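Local coordinates for protein LURP-one-related 15 (Arabidopsis thaliana, PDB 1ZXU) that is of unknown function but might be related to the phospholipid scramblase and tubby-like superfamily of membrane-tethered transcription factors, at residues D51-V59 / V67-R78; G85-E93 / Q103-Q112. One frame throughout, in Å; residues are numbered along the deposited sequence.

Interaction 1. Residues D51-V59 / V67-R78; sequences DGNFVITDV and VKEPVFGLHDKR
Phe54 and Val67 face each other as an antiparallel hydrogen-bonded pair, with Phe54 N reaching Val67 O at 3.0 Å and Val67 N reaching Phe54 O at 2.8 Å. Their side chains lie next to one another and point the same way. Val67 sets its CB over one face of the phenyl ring, a CH-pi contact 4.2 Å from the ring centroid, while its CG2 touches both CE1 of Phe54 and the CD1 end of Ile56. The ring gets there because chi1 of Phe54, 55°, tucks CG between the backbone N and the carbonyl carbon. This is the open end of the hairpin 54-58/63-68 in an antiparallel barrel of the Tubby_C clan, and helix 197-211 packs on the same side chains, Val205 meeting Val67. Beyond the paired residues the ladder is continued by a side chain: Asn53 OD1 accepts from Glu69 N at 3.0 Å, and Asn53 ND2 donates a hydrogen bond to a water that in turn donates to Glu69 O. Arg78, from the next strand, bends at chi2 and chi3 to bring NH1 within 2.9 Å of Gly52 O, a bond of only 130° at the hydrogen. Its guanidinium lies with one face on Gly52 CA and turns an edge to Phe54 CE2, the two planes 83° apart. Further out, Asp51 OD2 takes the N-H of Asn53 in an Asx turn, and Glu69 forms a salt bridge with Arg212.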
loop_
_atom_site.group_PDB
_atom_site.type_symbol
_atom_site.label_atom_id
_atom_site.label_comp_id
_atom_site.label_asym_id
_atom_site.label_seq_id
_atom_site.Cartn_x
_atom_site.Cartn_y
_atom_site.Cartn_z
ATOM N N ASP A 51 -14.430 -6.747 -6.305
ATOM C CA ASP A 51 -13.412 -7.524 -7.016
ATOM C C ASP A 51 -11.998 -6.992 -6.778
ATOM O O ASP A 51 -11.713 -5.790 -6.952
ATOM C CB ASP A 51 -13.711 -7.587 -8.508
ATOM C CG ASP A 51 -12.768 -8.504 -9.244
ATOM O OD1 ASP A 51 -12.987 -9.744 -9.212
ATOM O OD2 ASP A 51 -11.819 -7.983 -9.867
ATOM N N GLY A 52 -11.116 -7.915 -6.402
ATOM C CA GLY A 52 -9.762 -7.595 -5.980
ATOM C C GLY A 52 -8.829 -7.081 -7.066
ATOM O O GLY A 52 -7.656 -6.803 -6.768
ATOM N N ASN A 53 -9.306 -6.991 -8.317
ATOM C CA ASN A 53 -8.443 -6.564 -9.426
ATOM C C ASN A 53 -8.689 -5.140 -9.878
ATOM O O ASN A 53 -9.827 -4.725 -10.199
ATOM C CB ASN A 53 -8.527 -7.505 -10.643
ATOM C CG ASN A 53 -8.074 -8.907 -10.328
ATOM O OD1 ASN A 53 -7.819 -9.264 -9.166
ATOM N ND2 ASN A 53 -7.921 -9.705 -11.367
ATOM N N PHE A 54 -7.607 -4.376 -9.936
ATOM C CA PHE A 54 -7.682 -2.983 -10.365
ATOM C C PHE A 54 -6.263 -2.507 -10.623
ATOM O O PHE A 54 -5.349 -3.289 -10.464
ATOM C CB PHE A 54 -8.431 -2.072 -9.356
ATOM C CG PHE A 54 -7.887 -2.099 -7.949
ATOM C CD1 PHE A 54 -6.811 -1.268 -7.583
ATOM C CD2 PHE A 54 -8.484 -2.923 -6.982
ATOM C CE1 PHE A 54 -6.344 -1.262 -6.246
ATOM C CE2 PHE A 54 -8.019 -2.897 -5.654
ATOM C CZ PHE A 54 -6.973 -2.103 -5.306
ATOM N N VAL A 55 -6.111 -1.294 -11.119
ATOM C CA VAL A 55 -4.794 -0.732 -11.401
ATOM C C VAL A 55 -4.593 0.530 -10.579
ATOM O O VAL A 55 -5.564 1.241 -10.264
ATOM C CB VAL A 55 -4.659 -0.425 -12.872
ATOM C CG1 VAL A 55 -3.398 0.331 -13.160
ATOM C CG2 VAL A 55 -4.569 -1.795 -13.652
ATOM N N ILE A 56 -3.341 0.817 -10.221
ATOM C CA ILE A 56 -3.075 2.091 -9.507
ATOM C C ILE A 56 -2.255 2.907 -10.494
ATOM O O ILE A 56 -1.246 2.411 -11.001
ATOM C CB ILE A 56 -2.295 1.811 -8.223
ATOM C CG1 ILE A 56 -3.219 1.112 -7.197
ATOM C CG2 ILE A 56 -1.730 3.148 -7.687
ATOM C CD1 ILE A 56 -2.478 0.549 -5.989
ATOM N N THR A 57 -2.671 4.144 -10.760
ATOM C CA THR A 57 -1.999 4.978 -11.800
ATOM C C THR A 57 -1.500 6.240 -11.130
ATOM O O THR A 57 -1.912 6.537 -10.002
ATOM C CB THR A 57 -2.968 5.375 -12.974
ATOM O OG1 THR A 57 -4.023 6.211 -12.488
ATOM C CG2 THR A 57 -3.546 4.130 -13.666
ATOM N N ASP A 58 -0.619 6.977 -11.797
ATOM C CA ASP A 58 -0.402 8.342 -11.403
ATOM C C ASP A 58 -1.559 9.236 -11.915
ATOM O O ASP A 58 -2.524 8.739 -12.536
ATOM C CB ASP A 58 0.982 8.830 -11.851
ATOM C CG ASP A 58 1.083 9.062 -13.339
ATOM O OD1 ASP A 58 0.049 9.072 -14.079
ATOM O OD2 ASP A 58 2.234 9.297 -13.770
ATOM N N VAL A 59 -1.457 10.540 -11.660
ATOM C CA VAL A 59 -2.513 11.507 -12.064
ATOM C C VAL A 59 -2.832 11.542 -13.544
ATOM O O VAL A 59 -3.982 11.827 -13.952
ATOM C CB VAL A 59 -2.211 12.983 -11.644
ATOM C CG1 VAL A 59 -2.688 13.257 -10.218
ATOM C CG2 VAL A 59 -0.728 13.435 -11.943
ATOM N N VAL A 67 -2.979 -4.560 -9.673
ATOM C CA VAL A 67 -3.305 -5.277 -8.469
ATOM C C VAL A 67 -4.203 -6.439 -8.812
ATOM O O VAL A 67 -5.255 -6.234 -9.440
ATOM C CB VAL A 67 -4.055 -4.357 -7.488
ATOM C CG1 VAL A 67 -4.442 -5.136 -6.221
ATOM C CG2 VAL A 67 -3.140 -3.227 -7.124
ATOM N N LYS A 68 -3.769 -7.637 -8.422
ATOM C CA LYS A 68 -4.634 -8.801 -8.708
ATOM C C LYS A 68 -4.583 -9.894 -7.698
ATOM O O LYS A 68 -3.615 -10.025 -6.964
ATOM C CB LYS A 68 -4.328 -9.386 -10.080
ATOM C CG LYS A 68 -3.036 -10.110 -10.157
ATOM C CD LYS A 68 -2.971 -10.904 -11.497
ATOM C CE LYS A 68 -1.680 -11.683 -11.685
ATOM N NZ LYS A 68 -1.019 -12.212 -10.451
ATOM N N GLU A 69 -5.649 -10.706 -7.665
ATOM C CA GLU A 69 -5.604 -11.965 -6.894
ATOM C C GLU A 69 -4.913 -12.968 -7.850
ATOM O O GLU A 69 -5.384 -13.169 -8.967
ATOM C CB GLU A 69 -7.047 -12.434 -6.587
ATOM C CG GLU A 69 -7.694 -11.666 -5.419
ATOM C CD GLU A 69 -9.193 -12.007 -5.190
ATOM O OE1 GLU A 69 -9.739 -12.833 -5.945
ATOM O OE2 GLU A 69 -9.800 -11.416 -4.272
ATOM N N PRO A 70 -3.758 -13.511 -7.452
ATOM C CA PRO A 70 -2.927 -14.321 -8.388
ATOM C C PRO A 70 -3.573 -15.668 -8.717
ATOM O O PRO A 70 -3.241 -16.240 -9.792
ATOM C CB PRO A 70 -1.646 -14.563 -7.623
ATOM C CG PRO A 70 -2.016 -14.419 -6.113
ATOM C CD PRO A 70 -3.123 -13.327 -6.142
ATOM N N VAL A 71 -4.434 -16.146 -7.822
ATOM C CA VAL A 71 -5.043 -17.486 -8.039
ATOM C C VAL A 71 -6.551 -17.435 -7.972
ATOM O O VAL A 71 -7.142 -16.870 -7.056
ATOM C CB VAL A 71 -4.489 -18.555 -7.031
ATOM C CG1 VAL A 71 -5.168 -19.909 -7.245
ATOM C CG2 VAL A 71 -2.973 -18.671 -7.059
ATOM N N PHE A 72 -7.179 -18.027 -8.987
ATOM C CA PHE A 72 -8.623 -18.061 -9.092
ATOM C C PHE A 72 -9.268 -18.830 -7.914
ATOM O O PHE A 72 -8.785 -19.879 -7.495
ATOM C CB PHE A 72 -8.984 -18.771 -10.423
ATOM C CG PHE A 72 -10.419 -18.631 -10.784
ATOM C CD1 PHE A 72 -10.822 -17.692 -11.746
ATOM C CD2 PHE A 72 -11.371 -19.475 -10.177
ATOM C CE1 PHE A 72 -12.179 -17.587 -12.076
ATOM C CE2 PHE A 72 -12.726 -19.400 -10.523
ATOM C CZ PHE A 72 -13.127 -18.462 -11.440
ATOM N N GLY A 73 -10.349 -18.300 -7.376
ATOM C CA GLY A 73 -11.078 -18.962 -6.270
ATOM C C GLY A 73 -10.380 -19.035 -4.914
ATOM O O GLY A 73 -10.840 -19.767 -3.998
ATOM N N LEU A 74 -9.265 -18.302 -4.792
ATOM C CA LEU A 74 -8.577 -18.103 -3.522
ATOM C C LEU A 74 -8.575 -16.597 -3.337
ATOM O O LEU A 74 -8.237 -15.863 -4.242
ATOM C CB LEU A 74 -7.155 -18.685 -3.582
ATOM C CG LEU A 74 -7.038 -20.191 -3.971
ATOM C CD1 LEU A 74 -5.611 -20.649 -3.945
ATOM C CD2 LEU A 74 -7.883 -21.126 -3.107
ATOM N N HIS A 75 -8.951 -16.124 -2.157
ATOM C CA HIS A 75 -9.141 -14.707 -1.969
ATOM C C HIS A 75 -8.248 -14.152 -0.858
ATOM O O HIS A 75 -8.427 -13.019 -0.451
ATOM C CB HIS A 75 -10.611 -14.395 -1.666
ATOM C CG HIS A 75 -11.543 -14.779 -2.770
ATOM N ND1 HIS A 75 -11.631 -14.073 -3.952
ATOM C CD2 HIS A 75 -12.440 -15.791 -2.865
ATOM C CE1 HIS A 75 -12.545 -14.631 -4.726
ATOM N NE2 HIS A 75 -13.055 -15.670 -4.088
ATOM N N ASP A 76 -7.272 -14.936 -0.430
ATOM C CA ASP A 76 -6.455 -14.590 0.718
ATOM C C ASP A 76 -5.182 -13.800 0.308
ATOM O O ASP A 76 -4.420 -13.386 1.159
ATOM C CB ASP A 76 -6.058 -15.866 1.448
ATOM C CG ASP A 76 -5.151 -16.776 0.615
ATOM O OD1 ASP A 76 -5.449 -17.022 -0.590
ATOM O OD2 ASP A 76 -4.145 -17.265 1.162
ATOM N N LYS A 77 -4.940 -13.646 -0.994
ATOM C CA LYS A 77 -3.630 -13.145 -1.457
ATOM C C LYS A 77 -3.887 -12.119 -2.555
ATOM O O LYS A 77 -4.780 -12.297 -3.391
ATOM C CB LYS A 77 -2.762 -14.244 -2.111
ATOM C CG LYS A 77 -2.003 -15.152 -1.247
ATOM C CD LYS A 77 -0.901 -15.790 -2.116
ATOM C CE LYS A 77 -0.179 -16.921 -1.392
ATOM N NZ LYS A 77 -1.011 -18.147 -1.173
ATOM N N ARG A 78 -3.095 -11.035 -2.569
ATOM C CA ARG A 78 -3.115 -10.150 -3.690
ATOM C C ARG A 78 -1.655 -9.897 -4.025
ATOM O O ARG A 78 -0.830 -9.885 -3.138
ATOM C CB ARG A 78 -3.730 -8.805 -3.279
ATOM C CG ARG A 78 -4.179 -7.998 -4.453
ATOM C CD ARG A 78 -5.631 -8.429 -4.817
ATOM N NE ARG A 78 -6.400 -8.429 -3.579
ATOM C CZ ARG A 78 -7.115 -7.397 -3.151
ATOM N NH1 ARG A 78 -7.283 -6.302 -3.907
ATOM N NH2 ARG A 78 -7.752 -7.503 -1.983
HETATM O O HOH W 1 -7.235 -12.294 -10.600
#

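Interaction 2. Residues G85-E93 / Q103-Q112; sequences GTPVVTLRE and QVFRGGSTDQ
The beta hairpin of strands 87-92 and 101-106 is the element held together here, its second strand running on into a type II' turn at Arg106-Ser109. Thr90 pairs with Phe105 through two backbone bonds, and Arg92 with Gln103 through two more, Arg92 N to Gln103 O being 2.8 Å long. Leu91 and Val104, a non-hydrogen-bonded pair between them, send their side chains together to the face packed by helix 197-211, CG of Leu91 lying 3.9 Å from CG2 of Val104. Val89 adds its CB against CG1 of the same valine.

The other face carries Thr90, Arg92, Gln103 and Phe105. Thr90 OG1, placed beside the backbone N by a chi1 of -65°, donates to Gly107 O at 2.8 Å along a lone pair in the carbonyl plane, and a water donates to the same hydroxyl. CG2 of Thr90 meets CG2 of Thr110. That second threonine folds back with its CA over the centre of the Phe105 ring, 3.7 Å above the plane, so the loop lies on the aromatic face. Arg92 extends to chi2 and then bends at chi3, setting one face of its guanidinium over the CZ side of Phe105; the planes are 73° apart. A water accepts from Arg92 NH2 at 3.0 Å and from Gln112 NE2, and donates to Thr110 O. Gln112 NE2 also bonds Gln103 OE1, tying the far end of the loop to the strand, and Gln103 NE2 reaches Thr118 on the next strand.

At the other end, Gly107 N donates to Val88 O at 2.9 Å from well above the carbonyl plane. Toward strand 77-81, Val88 and Val89 form a classic beta bulge opposite Leu80. The whole is an antiparallel hairpin of neighbouring strands in a closed up-and-down barrel, one face on helix 197-211 and the other under its returning loop.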
loop_
_atom_site.group_PDB
_atom_site.type_symbol
_atom_site.label_atom_id
_atom_site.label_comp_id
_atom_site.label_asym_id
_atom_site.label_seq_id
_atom_site.Cartn_x
_atom_site.Cartn_y
_atom_site.Cartn_z
ATOM N N GLY A 85 5.080 -6.486 -15.441
ATOM C CA GLY A 85 4.422 -7.688 -15.002
ATOM C C GLY A 85 5.169 -8.408 -13.873
ATOM O O GLY A 85 4.796 -9.537 -13.507
ATOM N N THR A 86 6.196 -7.758 -13.332
ATOM C CA THR A 86 7.035 -8.361 -12.274
ATOM C C THR A 86 6.389 -8.088 -10.910
ATOM O O THR A 86 6.051 -6.920 -10.633
ATOM C CB THR A 86 8.420 -7.757 -12.246
ATOM O OG1 THR A 86 9.044 -7.860 -13.545
ATOM C CG2 THR A 86 9.319 -8.509 -11.250
ATOM N N PRO A 87 6.233 -9.125 -10.082
ATOM C CA PRO A 87 5.714 -8.894 -8.719
ATOM C C PRO A 87 6.590 -7.980 -7.917
ATOM O O PRO A 87 7.819 -8.181 -7.858
ATOM C CB PRO A 87 5.712 -10.291 -8.091
ATOM C CG PRO A 87 5.536 -11.240 -9.336
ATOM C CD PRO A 87 6.403 -10.573 -10.364
ATOM N N VAL A 88 5.965 -6.995 -7.245
ATOM C CA VAL A 88 6.689 -6.078 -6.417
ATOM C C VAL A 88 6.543 -6.521 -4.937
ATOM O O VAL A 88 7.537 -6.614 -4.184
ATOM C CB VAL A 88 6.124 -4.660 -6.599
ATOM C CG1 VAL A 88 6.757 -3.659 -5.596
ATOM C CG2 VAL A 88 6.309 -4.235 -8.122
ATOM N N VAL A 89 5.275 -6.668 -4.538
ATOM C CA VAL A 89 4.992 -7.286 -3.229
ATOM C C VAL A 89 3.787 -8.228 -3.330
ATOM O O VAL A 89 2.953 -8.109 -4.237
ATOM C CB VAL A 89 4.694 -6.268 -2.079
ATOM C CG1 VAL A 89 5.963 -5.389 -1.758
ATOM C CG2 VAL A 89 3.493 -5.413 -2.413
ATOM N N THR A 90 3.721 -9.141 -2.363
ATOM C CA THR A 90 2.538 -10.045 -2.195
ATOM C C THR A 90 1.941 -9.762 -0.822
ATOM O O THR A 90 2.688 -9.666 0.149
ATOM C CB THR A 90 2.979 -11.526 -2.290
ATOM O OG1 THR A 90 3.463 -11.757 -3.625
ATOM C CG2 THR A 90 1.761 -12.424 -2.077
ATOM N N LEU A 91 0.631 -9.555 -0.795
ATOM C CA LEU A 91 -0.092 -9.354 0.519
ATOM C C LEU A 91 -0.842 -10.641 0.800
ATOM O O LEU A 91 -1.516 -11.179 -0.111
ATOM C CB LEU A 91 -1.123 -8.251 0.313
ATOM C CG LEU A 91 -0.522 -6.872 0.173
ATOM C CD1 LEU A 91 -0.014 -6.592 -1.212
ATOM C CD2 LEU A 91 -1.627 -5.876 0.486
ATOM N N ARG A 92 -0.761 -11.116 2.033
ATOM C CA ARG A 92 -1.500 -12.330 2.413
ATOM C C ARG A 92 -2.294 -12.008 3.658
ATOM O O ARG A 92 -1.762 -11.469 4.620
ATOM C CB ARG A 92 -0.564 -13.527 2.655
ATOM C CG ARG A 92 -1.312 -14.858 2.752
ATOM C CD ARG A 92 -0.360 -16.038 3.009
ATOM N NE ARG A 92 0.374 -15.865 4.266
ATOM C CZ ARG A 92 1.375 -16.647 4.667
ATOM N NH1 ARG A 92 1.782 -17.665 3.913
ATOM N NH2 ARG A 92 1.978 -16.407 5.824
ATOM N N GLU A 93 -3.577 -12.319 3.626
ATOM C CA GLU A 93 -4.370 -12.229 4.855
ATOM C C GLU A 93 -4.212 -13.573 5.518
ATOM O O GLU A 93 -4.621 -14.586 4.923
ATOM C CB GLU A 93 -5.840 -12.032 4.543
ATOM C CG GLU A 93 -6.157 -10.891 3.623
ATOM C CD GLU A 93 -7.631 -10.613 3.586
ATOM O OE1 GLU A 93 -8.361 -11.311 2.842
ATOM O OE2 GLU A 93 -8.067 -9.704 4.329
ATOM N N GLN A 103 0.125 -9.855 6.097
ATOM C CA GLN A 103 1.593 -9.730 5.984
ATOM C C GLN A 103 1.921 -9.421 4.532
ATOM O O GLN A 103 1.207 -9.849 3.625
ATOM C CB GLN A 103 2.316 -10.994 6.411
ATOM C CG GLN A 103 2.130 -11.216 7.921
ATOM C CD GLN A 103 3.040 -12.236 8.517
ATOM O OE1 GLN A 103 3.200 -13.340 7.981
ATOM N NE2 GLN A 103 3.635 -11.885 9.661
ATOM N N VAL A 104 3.017 -8.699 4.336
ATOM C CA VAL A 104 3.347 -8.229 3.003
ATOM C C VAL A 104 4.796 -8.669 2.843
ATOM O O VAL A 104 5.653 -8.395 3.718
ATOM C CB VAL A 104 3.277 -6.695 2.923
ATOM C CG1 VAL A 104 3.632 -6.231 1.507
ATOM C CG2 VAL A 104 1.863 -6.193 3.183
ATOM N N PHE A 105 5.021 -9.324 1.699
ATOM C CA PHE A 105 6.301 -9.996 1.389
ATOM C C PHE A 105 6.908 -9.391 0.156
ATOM O O PHE A 105 6.196 -8.900 -0.716
ATOM C CB PHE A 105 6.026 -11.464 1.054
ATOM C CG PHE A 105 5.377 -12.210 2.203
ATOM C CD1 PHE A 105 6.190 -12.828 3.144
ATOM C CD2 PHE A 105 4.001 -12.214 2.372
ATOM C CE1 PHE A 105 5.672 -13.492 4.258
ATOM C CE2 PHE A 105 3.442 -12.898 3.524
ATOM C CZ PHE A 105 4.311 -13.542 4.450
ATOM N N ARG A 106 8.216 -9.449 0.085
ATOM C CA ARG A 106 8.956 -9.082 -1.146
ATOM C C ARG A 106 8.563 -9.932 -2.341
ATOM O O ARG A 106 8.524 -11.159 -2.261
ATOM C CB ARG A 106 10.448 -9.370 -0.958
ATOM C CG ARG A 106 11.080 -8.785 0.235
ATOM C CD ARG A 106 12.602 -9.233 0.364
ATOM N NE ARG A 106 13.164 -8.573 1.543
ATOM C CZ ARG A 106 13.676 -7.343 1.536
ATOM N NH1 ARG A 106 13.749 -6.674 0.383
ATOM N NH2 ARG A 106 14.118 -6.792 2.683
ATOM N N GLY A 107 8.309 -9.266 -3.464
ATOM C CA GLY A 107 8.120 -9.957 -4.750
ATOM C C GLY A 107 6.945 -10.885 -4.767
ATOM O O GLY A 107 5.855 -10.516 -4.240
ATOM N N GLY A 108 7.114 -12.058 -5.385
ATOM C CA GLY A 108 6.056 -13.024 -5.464
ATOM C C GLY A 108 6.117 -14.080 -4.383
ATOM O O GLY A 108 5.640 -15.180 -4.564
ATOM N N SER A 109 6.660 -13.751 -3.234
ATOM C CA SER A 109 6.899 -14.734 -2.192
ATOM C C SER A 109 5.841 -14.680 -1.093
ATOM O O SER A 109 5.230 -13.631 -0.891
ATOM C CB SER A 109 8.256 -14.413 -1.585
ATOM O OG SER A 109 8.639 -15.360 -0.611
ATOM N N THR A 110 5.642 -15.794 -0.368
ATOM C CA THR A 110 4.993 -15.743 0.949
ATOM C C THR A 110 5.893 -16.429 2.012
ATOM O O THR A 110 5.420 -16.838 3.113
ATOM C CB THR A 110 3.565 -16.342 0.909
ATOM O OG1 THR A 110 3.613 -17.687 0.355
ATOM C CG2 THR A 110 2.631 -15.439 0.052
ATOM N N ASP A 111 7.202 -16.526 1.717
ATOM C CA ASP A 111 8.152 -17.111 2.647
ATOM C C ASP A 111 8.446 -16.112 3.760
ATOM O O ASP A 111 8.636 -14.912 3.525
ATOM C CB ASP A 111 9.464 -17.509 1.968
ATOM C CG ASP A 111 9.293 -18.605 0.899
ATOM O OD1 ASP A 111 8.234 -19.298 0.854
ATOM O OD2 ASP A 111 10.248 -18.763 0.083
ATOM N N GLN A 112 8.541 -16.616 4.988
ATOM C CA GLN A 112 8.728 -15.765 6.139
ATOM C C GLN A 112 10.010 -14.951 6.009
ATOM O O GLN A 112 10.068 -13.839 6.489
ATOM C CB GLN A 112 8.712 -16.576 7.478
ATOM C CG GLN A 112 7.308 -16.871 7.990
ATOM C CD GLN A 112 6.522 -15.609 8.359
ATOM O OE1 GLN A 112 6.941 -14.852 9.246
ATOM N NE2 GLN A 112 5.397 -15.378 7.690
HETATM O O HOH W 2 2.533 -13.949 -4.996
HETATM O O HOH W 3 4.842 -17.168 5.692
#

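In the fold
Both contacts pair the strands of a hairpin in the same antiparallel barrel, and interaction 1 also draws in Arg78 from the start of strand 77-81. Both send aliphatic side chains toward helix 197-211, where Val205 touches Val67 in interaction 1 and Leu91 in interaction 2. Strands 77-81 and 87-92 are neighbours, so the two are stitched directly: Arg78 O and Leu91 N lie 2.8 Å apart, a probable hydrogen bond. Interaction 1 is the more buried, with a short ladder extended by an asparagine and an arginine that grip backbone groups. Interaction 2 has the longer ladder and is only partly buried; its outer face is covered by its own loop, through an aromatic ring, an arginine and water.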